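Local structure of beta-galactosidase (Trichoderma reesei, 3OGV) at residues Tyr118-Val123 / Leu787-Thr792; Gly334-Tyr339 / Asp783-Asp788; Val410-Tyr415 / Leu443-Arg448. The protein probably hydrolyses terminal non-reducing beta-D-galactose residues of beta-D-galactosides, as a member of glycosyl hydrolase family 35. All coordinates share one frame; numbering follows the deposited sequence.

Overall arrangement
Contact 1 lies at the galactose-binding pocket and contact 2 borders it. Their centres are 10 Å apart, and both use Leu787 and Asp788, so the single loop 783-792 meets two loops of the family 35 domain. The two contacts also touch directly. His335 N of contact 2 lies 3.2 Å from Glu122 O of contact 1, a probable hydrogen bond. The His335 side chain is about 7 Å from the bound thiogalactoside. Contact 3 is remote, its centre 38 Å from that of contact 1 and 41 Å from that of contact 2. It lies in domain 2, nested in sequence inside the long loops that the other two contacts close.

Contact 1: Tyr118-Val123 / Leu787-Thr792; sequences YINAEV and LDENWT. With PTQ (2-phenylethyl 1-thio-beta-D-galactopyranoside), chain E.
The hydroxyl of Tyr118 is gripped from two sides of the contact. Asn790 N donates to Tyr118 OH at 2.7 Å, with a nearly straight N-H...O angle of 163°. The same OH gives its own proton to Asn120 OD1 at 2.6 Å, in the plane of the amide and on a lone pair. With CG anti to the backbone N (chi1 -173°), the Tyr118 ring reaches from its own loop to the backbone at Asn790. This chain of bonds fixes which end of the Asn120 amide carries oxygen. The amide also stacks on the Glu789 carboxylate, the planes only 24° apart and Asn120 OD1 3.3 Å from Glu789 CD. Trp791 brings the edge of its indole to the same oxygen, with CD1 3.4 Å from Asn120 OD1.

The loop 118-123 follows strand 110-116 of the family's TIM barrel. It makes a type I' turn from Asn120 to Val123, with Ala121 and Glu122 in left-handed backbone conformations. Glu789 holds this turn from the other loop. Glu122 N donates to Glu789 OE2 at 2.8 Å, nearly end-on, beyond the oxygen in line with its C-O bond, though the hydrogen bond is bent at the hydrogen.

The turn presents its polar groups to the galactoside. Asn120 ND2 donates to O4 of the ligand at 2.8 Å, and Ala121 N donates to O3. Glu122 takes the 4-hydroxyl on OE2, at 2.7 Å from the ligand's O4, and the 6-hydroxyl (ligand atom O5) on OE1, which is also hydrogen-bonded to Tyr342 OH. The carboxylates of Glu122 and Glu789 come close enough for their charges probably to oppose each other. A water donates one hydrogen to Glu122 OE2 and the other to Glu789 OE1, each at 2.6 Å, which probably eases this.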
loop_
_atom_site.group_PDB
_atom_site.type_symbol
_atom_site.label_atom_id
_atom_site.label_comp_id
_atom_site.label_asym_id
_atom_site.label_seq_id
_atom_site.Cartn_x
_atom_site.Cartn_y
_atom_site.Cartn_z
ATOM N N TYR A 118 -16.952 -4.057 4.504
ATOM C CA TYR A 118 -16.130 -3.168 5.306
ATOM C C TYR A 118 -14.639 -3.555 5.118
ATOM O O TYR A 118 -14.320 -4.745 5.254
ATOM C CB TYR A 118 -16.490 -3.295 6.833
ATOM C CG TYR A 118 -15.776 -2.273 7.633
ATOM C CD1 TYR A 118 -16.146 -0.922 7.492
ATOM C CD2 TYR A 118 -14.716 -2.602 8.460
ATOM C CE1 TYR A 118 -15.453 0.028 8.139
ATOM C CE2 TYR A 118 -13.952 -1.638 9.106
ATOM C CZ TYR A 118 -14.370 -0.260 8.968
ATOM O OH TYR A 118 -13.605 0.758 9.499
ATOM N N ILE A 119 -13.799 -2.552 4.811
ATOM C CA ILE A 119 -12.365 -2.877 4.589
ATOM C C ILE A 119 -11.457 -2.112 5.544
ATOM O O ILE A 119 -10.283 -2.505 5.708
ATOM C CB ILE A 119 -11.871 -2.615 3.145
ATOM C CG1 ILE A 119 -12.086 -1.126 2.738
ATOM C CG2 ILE A 119 -12.597 -3.572 2.243
ATOM C CD1 ILE A 119 -11.377 -0.700 1.409
ATOM N N ASN A 120 -11.928 -1.040 6.261
ATOM C CA ASN A 120 -11.087 -0.220 7.131
ATOM C C ASN A 120 -10.070 0.565 6.229
ATOM O O ASN A 120 -10.466 1.499 5.510
ATOM C CB ASN A 120 -10.443 -0.993 8.302
ATOM C CG ASN A 120 -10.151 -0.133 9.452
ATOM O OD1 ASN A 120 -11.087 0.511 10.034
ATOM N ND2 ASN A 120 -8.895 -0.006 9.914
ATOM N N ALA A 121 -8.768 0.097 6.167
ATOM C CA ALA A 121 -7.839 0.460 5.041
ATOM C C ALA A 121 -7.428 1.931 5.078
ATOM O O ALA A 121 -6.815 2.379 4.072
ATOM C CB ALA A 121 -8.437 0.080 3.678
ATOM N N GLU A 122 -7.757 2.692 6.111
ATOM C CA GLU A 122 -7.508 4.131 6.148
ATOM C C GLU A 122 -8.232 4.812 4.984
ATOM O O GLU A 122 -7.737 5.880 4.506
ATOM C CB GLU A 122 -6.001 4.470 6.280
ATOM C CG GLU A 122 -5.448 4.103 7.636
ATOM C CD GLU A 122 -5.218 2.619 7.839
ATOM O OE1 GLU A 122 -4.462 2.008 7.077
ATOM O OE2 GLU A 122 -5.759 2.048 8.819
ATOM N N VAL A 123 -9.348 4.299 4.514
ATOM C CA VAL A 123 -10.149 4.929 3.463
ATOM C C VAL A 123 -11.391 5.593 4.147
ATOM O O VAL A 123 -11.797 5.226 5.222
ATOM C CB VAL A 123 -10.575 4.066 2.310
ATOM C CG1 VAL A 123 -9.323 3.381 1.610
ATOM C CG2 VAL A 123 -11.612 2.991 2.705
ATOM N N LEU A 787 -14.878 10.599 5.752
ATOM C CA LEU A 787 -15.735 9.933 6.774
ATOM C C LEU A 787 -14.910 9.035 7.653
ATOM O O LEU A 787 -13.948 8.384 7.129
ATOM C CB LEU A 787 -16.896 9.251 6.085
ATOM C CG LEU A 787 -17.702 10.171 5.155
ATOM C CD1 LEU A 787 -18.892 9.359 4.589
ATOM C CD2 LEU A 787 -18.215 11.455 5.929
ATOM N N ASP A 788 -15.197 8.979 8.924
ATOM C CA ASP A 788 -14.398 8.196 9.813
ATOM C C ASP A 788 -14.664 6.643 9.502
ATOM O O ASP A 788 -15.647 6.229 8.906
ATOM C CB ASP A 788 -14.855 8.466 11.244
ATOM C CG ASP A 788 -14.446 9.867 11.751
ATOM O OD1 ASP A 788 -13.546 10.477 11.192
ATOM O OD2 ASP A 788 -14.988 10.367 12.783
ATOM N N GLU A 789 -13.616 5.905 9.930
ATOM C CA GLU A 789 -13.767 4.450 9.914
ATOM C C GLU A 789 -14.724 3.967 10.956
ATOM O O GLU A 789 -15.265 4.733 11.782
ATOM C CB GLU A 789 -12.349 3.804 10.180
ATOM C CG GLU A 789 -11.375 4.014 8.993
ATOM C CD GLU A 789 -9.985 3.511 9.369
ATOM O OE1 GLU A 789 -9.531 3.700 10.534
ATOM O OE2 GLU A 789 -9.396 2.955 8.412
ATOM N N ASN A 790 -14.941 2.650 10.966
ATOM C CA ASN A 790 -15.869 1.939 11.902
ATOM C C ASN A 790 -15.189 0.681 12.422
ATOM O O ASN A 790 -15.739 -0.406 12.290
ATOM C CB ASN A 790 -17.192 1.626 11.187
ATOM C CG ASN A 790 -18.352 1.629 12.093
ATOM O OD1 ASN A 790 -19.100 2.632 12.220
ATOM N ND2 ASN A 790 -18.622 0.496 12.731
ATOM N N TRP A 791 -14.030 0.867 13.036
ATOM C CA TRP A 791 -13.307 -0.360 13.388
ATOM C C TRP A 791 -13.682 -1.038 14.651
ATOM O O TRP A 791 -13.029 -2.053 15.024
ATOM C CB TRP A 791 -11.819 -0.260 13.298
ATOM C CG TRP A 791 -11.263 0.977 13.832
ATOM C CD1 TRP A 791 -10.800 2.058 13.071
ATOM C CD2 TRP A 791 -10.863 1.252 15.196
ATOM N NE1 TRP A 791 -10.254 3.001 13.909
ATOM C CE2 TRP A 791 -10.264 2.556 15.205
ATOM C CE3 TRP A 791 -11.032 0.574 16.443
ATOM C CZ2 TRP A 791 -9.815 3.197 16.381
ATOM C CZ3 TRP A 791 -10.586 1.226 17.627
ATOM C CH2 TRP A 791 -10.007 2.540 17.574
ATOM N N THR A 792 -14.611 -0.488 15.403
ATOM C CA THR A 792 -15.182 -1.248 16.539
ATOM C C THR A 792 -16.658 -1.462 16.240
ATOM O O THR A 792 -17.463 -0.540 16.378
ATOM C CB THR A 792 -15.039 -0.471 17.822
ATOM O OG1 THR A 792 -13.687 -0.207 18.073
ATOM C CG2 THR A 792 -15.570 -1.273 19.066
HETATM C C1 PTQ E . -5.758 -3.484 9.932
HETATM O O1 PTQ E . -5.070 -2.235 10.197
HETATM S S1 PTQ E . -6.523 -3.972 11.535
HETATM C C2 PTQ E . -6.820 -3.385 8.889
HETATM O O2 PTQ E . -7.397 -4.624 8.589
HETATM C C3 PTQ E . -6.353 -2.680 7.614
HETATM O O3 PTQ E . -7.445 -2.392 6.792
HETATM C C4 PTQ E . -5.541 -1.445 7.953
HETATM O O4 PTQ E . -6.501 -0.483 8.495
HETATM C C5 PTQ E . -4.450 -1.674 8.938
HETATM O O5 PTQ E . -3.038 0.125 8.363
HETATM C C6 PTQ E . -3.673 -0.541 9.523
HETATM C C7 PTQ E . -5.059 -4.162 12.582
HETATM C C8 PTQ E . -5.389 -4.281 14.047
HETATM C C9 PTQ E . -4.174 -4.387 14.880
HETATM C C10 PTQ E . -3.567 -3.235 15.367
HETATM C C11 PTQ E . -2.372 -3.376 16.105
HETATM C C12 PTQ E . -1.823 -4.659 16.319
HETATM C C13 PTQ E . -2.446 -5.759 15.783
HETATM C C14 PTQ E . -3.553 -5.633 15.045
HETATM O O HOH W 1 -7.079 2.976 10.818
#

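Contact 2: Gly334-Tyr339 / Asp783-Asp788; sequences GHPGGY and DSTGLD. With GLC (alpha-D-glucopyranose), chain C.
Pro336 lies against the backbone of 785-787, and most of the meeting is van der Waals contact between its ring and oxygen atoms. Pro336 CG sits 3.1 Å from Gly786 O and also touches Asp788 OD1, which forms a salt bridge with Arg802. Pro336 CD is 3.3 Å from Leu787 O. Pro336 CB rests 3.2 Å from Thr785 OG1, a hydroxyl hydrogen-bonded to Ser736 O.

A CA-H...O contact runs from Pro336 CA to Thr785 O at 3.4 Å. Gly334 O fills the place where a side chain of Gly786 would stand. Its absence lets the backbones close in, with Gly786 CA 4.7 Å from His335 CA.

No direct hydrogen bond joins the segments. Water 2 bridges them, 2.8 Å from both Gly338 O and Thr785 O, though it has more acceptors nearby than protons.

Inside the loops, Ser784 OG accepts from Gly786 N in an ST turn, and Gly338 N donates to His335 O. The His335 ring lays one face over Gly337 N. A glucose O2 donates to Gly337 O. His335 to Gly338 form a type I beta turn, which docks this barrel-domain loop onto the loop leaving strand 775-782 of the second all-beta domain.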
loop_
_atom_site.group_PDB
_atom_site.type_symbol
_atom_site.label_atom_id
_atom_site.label_comp_id
_atom_site.label_asym_id
_atom_site.label_seq_id
_atom_site.Cartn_x
_atom_site.Cartn_y
_atom_site.Cartn_z
ATOM N N GLY A 334 -9.507 8.998 1.056
ATOM C CA GLY A 334 -8.958 8.655 2.349
ATOM C C GLY A 334 -9.789 9.063 3.548
ATOM O O GLY A 334 -10.697 9.913 3.441
ATOM N N HIS A 335 -9.494 8.505 4.724
ATOM C CA HIS A 335 -10.150 8.916 5.936
ATOM C C HIS A 335 -9.497 10.098 6.599
ATOM O O HIS A 335 -8.380 10.498 6.273
ATOM C CB HIS A 335 -10.266 7.696 6.910
ATOM C CG HIS A 335 -9.047 7.409 7.690
ATOM N ND1 HIS A 335 -9.111 6.925 8.946
ATOM C CD2 HIS A 335 -7.719 7.480 7.358
ATOM C CE1 HIS A 335 -7.867 6.693 9.387
ATOM N NE2 HIS A 335 -7.003 7.057 8.430
ATOM N N PRO A 336 -10.172 10.724 7.594
ATOM C CA PRO A 336 -9.609 11.952 8.236
ATOM C C PRO A 336 -8.382 11.669 9.024
ATOM O O PRO A 336 -7.589 12.593 9.348
ATOM C CB PRO A 336 -10.708 12.402 9.243
ATOM C CG PRO A 336 -11.914 11.891 8.622
ATOM C CD PRO A 336 -11.628 10.523 7.964
ATOM N N GLY A 337 -8.156 10.353 9.429
ATOM C CA GLY A 337 -6.969 10.062 10.187
ATOM C C GLY A 337 -5.683 9.870 9.406
ATOM O O GLY A 337 -4.676 9.440 9.990
ATOM N N GLY A 338 -5.733 10.179 8.110
ATOM C CA GLY A 338 -4.595 10.218 7.208
ATOM C C GLY A 338 -4.729 11.371 6.275
ATOM O O GLY A 338 -5.735 12.157 6.320
ATOM N N TYR A 339 -3.765 11.555 5.403
ATOM C CA TYR A 339 -3.702 12.678 4.444
ATOM C C TYR A 339 -3.583 12.138 3.048
ATOM O O TYR A 339 -4.053 11.002 2.784
ATOM C CB TYR A 339 -2.648 13.736 4.856
ATOM C CG TYR A 339 -1.267 13.113 5.127
ATOM C CD1 TYR A 339 -0.937 12.690 6.443
ATOM C CD2 TYR A 339 -0.326 12.984 4.122
ATOM C CE1 TYR A 339 0.348 12.104 6.764
ATOM C CE2 TYR A 339 0.942 12.427 4.414
ATOM C CZ TYR A 339 1.232 12.036 5.684
ATOM O OH TYR A 339 2.494 11.500 5.977
ATOM N N ASP A 783 -14.806 22.303 5.710
ATOM C CA ASP A 783 -14.111 21.230 4.965
ATOM C C ASP A 783 -14.444 19.884 5.590
ATOM O O ASP A 783 -14.698 19.812 6.798
ATOM C CB ASP A 783 -12.582 21.449 5.012
ATOM C CG ASP A 783 -11.939 20.719 3.826
ATOM O OD1 ASP A 783 -12.538 20.509 2.738
ATOM O OD2 ASP A 783 -10.830 20.153 4.027
ATOM N N SER A 784 -14.338 18.855 4.769
ATOM C CA SER A 784 -14.329 17.484 5.365
ATOM C C SER A 784 -13.043 16.770 4.833
ATOM O O SER A 784 -12.721 16.801 3.672
ATOM C CB SER A 784 -15.502 16.700 4.858
ATOM O OG SER A 784 -15.373 15.301 5.289
ATOM N N THR A 785 -12.363 16.174 5.798
ATOM C CA THR A 785 -11.167 15.335 5.481
ATOM C C THR A 785 -11.556 13.866 5.311
ATOM O O THR A 785 -10.653 13.017 5.186
ATOM C CB THR A 785 -10.129 15.533 6.508
ATOM O OG1 THR A 785 -10.693 15.277 7.794
ATOM C CG2 THR A 785 -9.515 16.935 6.464
ATOM N N GLY A 786 -12.829 13.571 5.149
ATOM C CA GLY A 786 -13.332 12.206 4.839
ATOM C C GLY A 786 -14.286 11.780 5.971
ATOM O O GLY A 786 -14.481 12.461 6.947
ATOM N N LEU A 787 -14.878 10.599 5.752
ATOM C CA LEU A 787 -15.735 9.933 6.774
ATOM C C LEU A 787 -14.910 9.035 7.653
ATOM O O LEU A 787 -13.948 8.384 7.129
ATOM C CB LEU A 787 -16.896 9.251 6.085
ATOM C CG LEU A 787 -17.702 10.171 5.155
ATOM C CD1 LEU A 787 -18.892 9.359 4.589
ATOM C CD2 LEU A 787 -18.215 11.455 5.929
ATOM N N ASP A 788 -15.197 8.979 8.924
ATOM C CA ASP A 788 -14.398 8.196 9.813
ATOM C C ASP A 788 -14.664 6.643 9.502
ATOM O O ASP A 788 -15.647 6.229 8.906
ATOM C CB ASP A 788 -14.855 8.466 11.244
ATOM C CG ASP A 788 -14.446 9.867 11.751
ATOM O OD1 ASP A 788 -13.546 10.477 11.192
ATOM O OD2 ASP A 788 -14.988 10.367 12.783
HETATM C C1 GLC C . -3.644 8.643 14.535
HETATM C C2 GLC C . -4.673 8.201 13.504
HETATM C C3 GLC C . -5.884 7.550 14.136
HETATM C C4 GLC C . -5.390 6.358 14.916
HETATM C C5 GLC C . -4.400 6.843 15.989
HETATM C C6 GLC C . -3.863 5.739 16.895
HETATM O O2 GLC C . -5.023 9.332 12.746
HETATM O O3 GLC C . -6.760 7.113 13.084
HETATM O O4 GLC C . -6.512 5.771 15.599
HETATM O O5 GLC C . -3.371 7.486 15.315
HETATM O O6 GLC C . -3.137 4.835 16.074
HETATM O O HOH W 2 -7.846 13.147 4.742
#

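Contact 3: Val410-Tyr415 / Leu443-Arg448; sequences VRHANY and LTLTGR. With NAG (2-acetamido-2-deoxy-beta-D-glucopyranose), chain D; MAN (alpha-D-mannopyranose), chain B.
His412 and Leu445 reach toward each other from opposite directions, and the Leu445 methyl CD2 comes down on one face of the His412 ring. CD2 of Leu445 sits over the middle of the imidazole, 3.6 Å from the ring centroid of His412 and 12° off the ring normal, a CH-pi contact. Leu445 has CG anti to its own N (chi1 -169°). This torsion carries the isobutyl group toward 410-412, where Leu445 CD2 also lies 3.5 Å from His412 N.

The edge of the same ring makes the polar link. His412 NE2 donates to Thr446 O at 2.8 Å with an angle of 164°. The oxygen lies in the imidazole plane, but the donor stands above the carbonyl plane, off its lone pairs. The bond at the edge and the methyl over one face together help fix the ring's rotation.

Strand 406-412 belongs to an eight-stranded antiparallel sheet of domain 2, and strand 443-445 is an outer strand of a three-stranded one. Their local axes pass 8.9 Å apart. Val410 CG1 adds a looser apolar touch to Leu445 CD2.

Arg411 NH1 donates to His412 O, tilted slightly from the carbonyl plane. Asn414 ND2 carries an N-linked N-acetylglucosamine. Arg448 bonds through NE to Ser416 O and makes a cation-pi contact with Trp252.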
loop_
_atom_site.group_PDB
_atom_site.type_symbol
_atom_site.label_atom_id
_atom_site.label_comp_id
_atom_site.label_asym_id
_atom_site.label_seq_id
_atom_site.Cartn_x
_atom_site.Cartn_y
_atom_site.Cartn_z
ATOM N N VAL A 410 18.038 -17.789 14.324
ATOM C CA VAL A 410 18.904 -17.214 15.347
ATOM C C VAL A 410 18.633 -15.750 15.518
ATOM O O VAL A 410 18.607 -15.063 14.483
ATOM C CB VAL A 410 20.411 -17.468 14.981
ATOM C CG1 VAL A 410 21.254 -16.944 16.120
ATOM C CG2 VAL A 410 20.658 -18.982 14.670
ATOM N N ARG A 411 18.480 -15.297 16.736
ATOM C CA ARG A 411 18.395 -13.829 17.004
ATOM C C ARG A 411 19.067 -13.454 18.278
ATOM O O ARG A 411 19.401 -14.348 19.086
ATOM C CB ARG A 411 16.912 -13.369 17.058
ATOM C CG ARG A 411 16.137 -14.098 18.189
ATOM C CD ARG A 411 14.830 -13.340 18.408
ATOM N NE ARG A 411 13.932 -13.995 19.358
ATOM C CZ ARG A 411 13.943 -13.745 20.652
ATOM N NH1 ARG A 411 14.836 -12.971 21.307
ATOM N NH2 ARG A 411 12.986 -14.348 21.380
ATOM N N HIS A 412 19.303 -12.178 18.550
ATOM C CA HIS A 412 19.835 -11.804 19.839
ATOM C C HIS A 412 18.764 -12.120 20.918
ATOM O O HIS A 412 17.532 -12.006 20.688
ATOM C CB HIS A 412 20.111 -10.307 19.907
ATOM C CG HIS A 412 21.244 -9.896 19.020
ATOM N ND1 HIS A 412 22.551 -10.112 19.424
ATOM C CD2 HIS A 412 21.310 -9.405 17.756
ATOM C CE1 HIS A 412 23.372 -9.693 18.473
ATOM N NE2 HIS A 412 22.655 -9.230 17.459
ATOM N N ALA A 413 19.202 -12.450 22.122
ATOM C CA ALA A 413 18.281 -12.751 23.219
ATOM C C ALA A 413 17.396 -11.547 23.581
ATOM O O ALA A 413 16.193 -11.759 23.822
ATOM C CB ALA A 413 19.103 -13.243 24.458
ATOM N N ASN A 414 18.001 -10.355 23.612
ATOM C CA ASN A 414 17.209 -9.119 23.609
ATOM C C ASN A 414 17.017 -8.825 22.115
ATOM O O ASN A 414 17.965 -8.394 21.456
ATOM C CB ASN A 414 17.967 -7.988 24.286
ATOM C CG ASN A 414 17.277 -6.649 24.132
ATOM O OD1 ASN A 414 16.202 -6.558 23.509
ATOM N ND2 ASN A 414 17.907 -5.623 24.620
ATOM N N TYR A 415 15.808 -9.037 21.594
ATOM C CA TYR A 415 15.587 -8.936 20.109
ATOM C C TYR A 415 15.883 -7.517 19.597
ATOM O O TYR A 415 16.115 -7.323 18.345
ATOM C CB TYR A 415 14.152 -9.342 19.785
ATOM C CG TYR A 415 13.168 -8.124 19.916
ATOM C CD1 TYR A 415 12.689 -7.663 21.188
ATOM C CD2 TYR A 415 12.760 -7.412 18.812
ATOM C CE1 TYR A 415 11.827 -6.519 21.254
ATOM C CE2 TYR A 415 11.966 -6.272 18.888
ATOM C CZ TYR A 415 11.445 -5.873 20.067
ATOM O OH TYR A 415 10.664 -4.784 20.174
ATOM N N LEU A 443 31.067 -17.647 14.613
ATOM C CA LEU A 443 30.059 -16.891 13.862
ATOM C C LEU A 443 29.858 -15.538 14.561
ATOM O O LEU A 443 30.107 -15.352 15.722
ATOM C CB LEU A 443 28.754 -17.716 13.865
ATOM C CG LEU A 443 28.946 -19.147 13.279
ATOM C CD1 LEU A 443 27.620 -19.932 13.370
ATOM C CD2 LEU A 443 29.376 -19.241 11.825
ATOM N N THR A 444 29.257 -14.622 13.750
ATOM C CA THR A 444 28.941 -13.287 14.285
ATOM C C THR A 444 27.493 -12.965 13.913
ATOM O O THR A 444 27.058 -13.159 12.797
ATOM C CB THR A 444 29.812 -12.226 13.572
ATOM O OG1 THR A 444 31.196 -12.538 13.873
ATOM C CG2 THR A 444 29.602 -10.851 14.229
ATOM N N LEU A 445 26.794 -12.403 14.916
ATOM C CA LEU A 445 25.438 -11.794 14.683
ATOM C C LEU A 445 25.575 -10.330 15.043
ATOM O O LEU A 445 25.781 -9.976 16.207
ATOM C CB LEU A 445 24.435 -12.537 15.599
ATOM C CG LEU A 445 22.966 -12.163 15.214
ATOM C CD1 LEU A 445 22.573 -12.754 13.891
ATOM C CD2 LEU A 445 22.045 -12.594 16.356
ATOM N N THR A 446 25.452 -9.484 13.998
ATOM C CA THR A 446 25.592 -8.051 14.237
ATOM C C THR A 446 24.235 -7.459 14.729
ATOM O O THR A 446 23.232 -8.186 14.878
ATOM C CB THR A 446 26.163 -7.319 12.986
ATOM O OG1 THR A 446 25.245 -7.430 11.900
ATOM C CG2 THR A 446 27.552 -7.932 12.601
ATOM N N GLY A 447 24.191 -6.172 14.898
ATOM C CA GLY A 447 22.987 -5.517 15.526
ATOM C C GLY A 447 21.737 -5.661 14.636
ATOM O O GLY A 447 21.777 -5.537 13.417
ATOM N N ARG A 448 20.651 -5.991 15.360
ATOM C CA ARG A 448 19.313 -6.097 14.682
ATOM C C ARG A 448 19.392 -6.921 13.418
ATOM O O ARG A 448 18.866 -6.612 12.342
ATOM C CB ARG A 448 18.718 -4.712 14.479
ATOM C CG ARG A 448 18.291 -4.194 15.828
ATOM C CD ARG A 448 17.616 -2.843 15.710
ATOM N NE ARG A 448 17.256 -2.395 17.063
ATOM C CZ ARG A 448 16.669 -1.246 17.344
ATOM N NH1 ARG A 448 16.355 -0.409 16.329
ATOM N NH2 ARG A 448 16.459 -0.928 18.631
HETATM C C1 NAG D . 17.487 -4.220 24.522
HETATM C C2 NAG D . 17.518 -3.553 25.845
HETATM C C3 NAG D . 17.255 -2.071 25.491
HETATM C C4 NAG D . 18.173 -1.446 24.406
HETATM C C5 NAG D . 18.047 -2.299 23.173
HETATM C C6 NAG D . 18.823 -1.849 21.959
HETATM C C7 NAG D . 16.629 -4.961 27.687
HETATM C C8 NAG D . 15.469 -5.524 28.467
HETATM N N2 NAG D . 16.464 -4.161 26.656
HETATM O O3 NAG D . 17.202 -1.326 26.680
HETATM O O4 NAG D . 17.698 -0.152 24.047
HETATM O O5 NAG D . 18.364 -3.646 23.566
HETATM O O6 NAG D . 20.185 -1.681 22.385
HETATM O O7 NAG D . 17.743 -5.293 28.008
HETATM C C1 MAN B . 27.295 -3.819 9.407
HETATM C C2 MAN B . 27.626 -4.412 10.719
HETATM C C3 MAN B . 27.664 -3.317 11.763
HETATM C C4 MAN B . 28.550 -2.140 11.293
HETATM C C5 MAN B . 28.034 -1.659 9.937
HETATM C C6 MAN B . 28.944 -0.580 9.331
HETATM O O2 MAN B . 28.932 -4.850 10.651
HETATM O O3 MAN B . 28.263 -3.935 12.888
HETATM O O4 MAN B . 28.533 -1.072 12.227
HETATM O O5 MAN B . 28.130 -2.750 9.076
HETATM O O6 MAN B . 30.207 -1.174 9.015
#